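Local coordinates for Thiol:disulfide interchange protein, thioredoxin family protein (Chlorobaculum tepidum, PDB 3OR5) that probably acts as a thiol-disulfide oxidoreductase of the TlpA-like branch of the thioredoxin family, with a likely role in cytochrome c-type biogenesis, at residues K61-R66 against R144-A149. Sequence-based numbering, arbitrary orientation.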
ATOM      1  N   LYS A  61       0.665  -8.055  10.649  1.00 11.77           N
ATOM      2  CA  LYS A  61       1.110  -9.208  11.503  1.00 10.95           C
ATOM      3  C   LYS A  61       0.085 -10.328  11.462  1.00 12.88           C
ATOM      4  O   LYS A  61       0.496 -11.507  11.387  1.00 15.37           O
ATOM      5  CB  LYS A  61       1.263  -8.709  12.919  1.00 10.87           C
ATOM      6  CG  LYS A  61       2.491  -7.741  13.081  1.00 11.99           C
ATOM      7  CD  LYS A  61       2.651  -7.239  14.506  1.00 16.45           C
ATOM      8  CE  LYS A  61       3.924  -6.454  14.430  1.00 18.15           C
ATOM      9  NZ  LYS A  61       4.141  -5.611  15.669  1.00 23.67           N
ATOM     10  N   THR A  62      -1.194 -10.011  11.437  1.00 11.71           N
ATOM     11  CA  THR A  62      -2.237 -11.035  11.348  1.00 11.82           C
ATOM     12  C   THR A  62      -2.160 -11.849  10.059  1.00 13.37           C
ATOM     13  O   THR A  62      -2.398 -13.083  10.066  1.00 13.48           O
ATOM     14  CB  THR A  62      -3.604 -10.380  11.491  1.00 12.15           C
ATOM     15  OG1 THR A  62      -3.681  -9.721  12.765  1.00 16.20           O
ATOM     16  CG2 THR A  62      -4.750 -11.423  11.305  1.00 13.59           C
ATOM     17  N   TRP A  63      -1.852 -11.193   8.932  1.00 11.69           N
ATOM     18  CA  TRP A  63      -2.025 -11.790   7.623  1.00 11.07           C
ATOM     19  C   TRP A  63      -0.752 -12.057   6.814  1.00 10.40           C
ATOM     20  O   TRP A  63      -0.844 -12.502   5.669  1.00 11.72           O
ATOM     21  CB  TRP A  63      -3.019 -10.911   6.770  1.00 11.78           C
ATOM     22  CG  TRP A  63      -4.392 -10.788   7.354  1.00 12.51           C
ATOM     23  CD1 TRP A  63      -4.879  -9.772   8.107  1.00 12.62           C
ATOM     24  CD2 TRP A  63      -5.459 -11.733   7.221  1.00 13.29           C
ATOM     25  NE1 TRP A  63      -6.234  -9.986   8.444  1.00 14.70           N
ATOM     26  CE2 TRP A  63      -6.577 -11.206   7.924  1.00 15.75           C
ATOM     27  CE3 TRP A  63      -5.589 -12.963   6.537  1.00 13.62           C
ATOM     28  CZ2 TRP A  63      -7.810 -11.873   7.995  1.00 20.47           C
ATOM     29  CZ3 TRP A  63      -6.857 -13.621   6.571  1.00 16.52           C
ATOM     30  CH2 TRP A  63      -7.925 -13.069   7.341  1.00 16.89           C
ATOM     31  N   ALA A  64       0.436 -11.794   7.353  1.00 10.96           N
ATOM     32  CA  ALA A  64       1.667 -11.825   6.577  1.00 12.13           C
ATOM     33  C   ALA A  64       1.949 -13.167   5.881  1.00 12.17           C
ATOM     34  O   ALA A  64       2.590 -13.176   4.848  1.00 12.33           O
ATOM     35  CB  ALA A  64       2.847 -11.485   7.501  1.00 12.71           C
ATOM     36  N   SER A  65       1.520 -14.238   6.559  1.00 13.09           N
ATOM     37  CA  SER A  65       1.741 -15.570   5.998  1.00 10.45           C
ATOM     38  C   SER A  65       0.447 -16.156   5.497  1.00 12.40           C
ATOM     39  O   SER A  65       0.327 -17.410   5.324  1.00 14.51           O
ATOM     40  CB  SER A  65       2.391 -16.523   7.044  1.00 10.95           C
ATOM     41  OG  SER A  65       3.621 -15.928   7.457  1.00 12.52           O
ATOM     42  N   ARG A  66      -0.552 -15.311   5.192  1.00 11.28           N
ATOM     43  CA  ARG A  66      -1.846 -15.772   4.726  1.00 11.76           C
ATOM     44  C   ARG A  66      -2.202 -15.103   3.403  1.00 12.05           C
ATOM     45  O   ARG A  66      -3.423 -14.998   3.037  1.00 14.69           O
ATOM     46  CB  ARG A  66      -2.910 -15.478   5.809  1.00 10.65           C
ATOM     47  CG  ARG A  66      -2.639 -16.381   7.070  1.00 12.58           C
ATOM     48  CD  ARG A  66      -3.638 -16.114   8.163  1.00 13.93           C
ATOM     49  NE  ARG A  66      -4.972 -16.569   7.760  1.00 14.96           N
ATOM     50  CZ  ARG A  66      -6.026 -16.354   8.543  1.00 13.86           C
ATOM     51  NH1 ARG A  66      -5.899 -15.820   9.769  1.00 16.06           N
ATOM     52  NH2 ARG A  66      -7.236 -16.812   8.143  1.00 17.03           N
ATOM     53  N   ARG A 144     -11.231  -6.768   7.653  1.00 17.17           N
ATOM     54  CA  ARG A 144     -12.327  -7.234   6.808  1.00 17.08           C
ATOM     55  C   ARG A 144     -12.026  -7.020   5.319  1.00 16.05           C
ATOM     56  O   ARG A 144     -12.357  -7.804   4.514  1.00 15.40           O
ATOM     57  CB  ARG A 144     -13.626  -6.496   7.158  1.00 20.54           C
ATOM     58  CG  ARG A 144     -14.225  -6.761   8.511  1.00 26.77           C
ATOM     59  CD  ARG A 144     -15.719  -6.338   8.602  1.00 34.76           C
ATOM     60  NE  ARG A 144     -16.544  -6.823   7.483  1.00 44.71           N
ATOM     61  CZ  ARG A 144     -17.539  -6.132   6.914  1.00 49.37           C
ATOM     62  NH1 ARG A 144     -17.874  -4.899   7.367  1.00 48.38           N
ATOM     63  NH2 ARG A 144     -18.210  -6.660   5.898  1.00 51.22           N
ATOM     64  N   ILE A 145     -11.376  -5.919   5.008  1.00 15.01           N
ATOM     65  CA  ILE A 145     -10.983  -5.665   3.590  1.00 14.35           C
ATOM     66  C   ILE A 145     -10.022  -6.743   3.139  1.00 15.24           C
ATOM     67  O   ILE A 145     -10.138  -7.309   2.060  1.00 15.46           O
ATOM     68  CB  ILE A 145     -10.366  -4.261   3.415  1.00 14.81           C
ATOM     69  CG1 ILE A 145     -11.427  -3.153   3.605  1.00 15.82           C
ATOM     70  CG2 ILE A 145      -9.642  -4.080   2.028  1.00 15.58           C
ATOM     71  CD1 ILE A 145     -10.796  -1.835   3.955  1.00 20.93           C
ATOM     72  N   VAL A 146      -9.062  -7.078   3.998  1.00 14.14           N
ATOM     73  CA  VAL A 146      -8.109  -8.129   3.604  1.00 15.06           C
ATOM     74  C   VAL A 146      -8.847  -9.455   3.384  1.00 14.78           C
ATOM     75  O   VAL A 146      -8.558 -10.114   2.391  1.00 15.76           O
ATOM     76  CB  VAL A 146      -7.010  -8.241   4.681  1.00 13.22           C
ATOM     77  CG1 VAL A 146      -6.212  -9.578   4.443  1.00 15.34           C
ATOM     78  CG2 VAL A 146      -6.151  -7.035   4.617  1.00 14.94           C
ATOM     79  N   LYS A 147      -9.756  -9.838   4.314  1.00 16.36           N
ATOM     80  CA  LYS A 147     -10.541 -11.080   4.188  1.00 18.37           C
ATOM     81  C   LYS A 147     -11.281 -11.116   2.849  1.00 16.69           C
ATOM     82  O   LYS A 147     -11.230 -12.112   2.132  1.00 17.66           O
ATOM     83  CB  LYS A 147     -11.520 -11.212   5.370  1.00 19.96           C
ATOM     84  CG  LYS A 147     -12.037 -12.592   5.627  1.00 29.59           C
ATOM     85  CD  LYS A 147     -12.344 -12.703   7.149  1.00 37.37           C
ATOM     86  CE  LYS A 147     -12.891 -14.088   7.464  1.00 43.40           C
ATOM     87  NZ  LYS A 147     -12.145 -15.098   6.618  1.00 47.83           N
HETATM   88  N   MSE A 148     -11.909  -9.988   2.521  1.00 16.30           N
HETATM   89  CA  MSE A 148     -12.664  -9.912   1.256  1.00 17.37           C
HETATM   90  C   MSE A 148     -11.781  -9.953   0.041  1.00 16.10           C
HETATM   91  O   MSE A 148     -12.112 -10.608  -0.938  1.00 18.33           O
HETATM   92  CB  MSE A 148     -13.575  -8.681   1.168  1.00 16.22           C
HETATM   93  CG  MSE A 148     -14.600  -8.559   2.269  1.00 20.71           C
HETATM   94 SE   MSE A 148     -15.856 -10.115   2.410  1.00 35.01          SE
HETATM   95  CE  MSE A 148     -14.890 -11.194   3.786  1.00 25.39           C
ATOM     96  N   ALA A 149     -10.674  -9.221   0.084  1.00 15.33           N
ATOM     97  CA  ALA A 149      -9.741  -9.233  -1.017  1.00 14.60           C
ATOM     98  C   ALA A 149      -9.103 -10.588  -1.299  1.00 16.19           C
ATOM     99  O   ALA A 149      -8.789 -10.913  -2.431  1.00 17.10           O
ATOM    100  CB  ALA A 149      -8.611  -8.186  -0.848  1.00 15.91           C
TER
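The indole of Trp-63 carries this contact, and one of its faces receives the CG1 methyl of Val-146. That methyl sits 3.6 Å from the centroid of the five-membered ring and only 12° off the ring normal, a CH-pi contact. The opposite face is backed by CG2 of the preceding Thr-62, so the indole is held between two methyl groups, one from each helix. The aliphatic chain of Lys-147 approaches obliquely at the six-membered end, CD of Lys-147 lying 4.4 Å from CH2 of Trp-63. At that same end CZ3 of Trp-63 lies over the centre of one face of the Arg-66 guanidinium, 3.4 Å above its plane. NE1 of Trp-63 donates a hydrogen bond to OD1 of Asp-143, one turn back from Lys-147, which ties the indole to the second helix by polar as well as apolar contact and fixes its rotation. In Val-146, CG1 lies anti to the backbone N (chi1 166°), which directs this branch onto the ring. The amino group of Lys-147 and the guanidinium of Arg-66 come near without touching, NZ of Lys-147 being 5.4 Å from NH2 of Arg-66. A leucine in place of Trp-63 would probably leave Asp-143 without its indole N-H partner and strip the Val-146 methyl of its aromatic platform. From Trp-63 to Arg-66 the chain makes a type I turn, closed by N of Arg-66 bonding to O of Trp-63 at 2.9 Å, and then enters strand 68-74. Phe-68 of that strand touches both Trp-63 and Val-146, and Leu-150 also meets the indole; the contact thus joins the end region of helix 47-63 to helix 139-150, side by side over the central sheet of the thioredoxin fold.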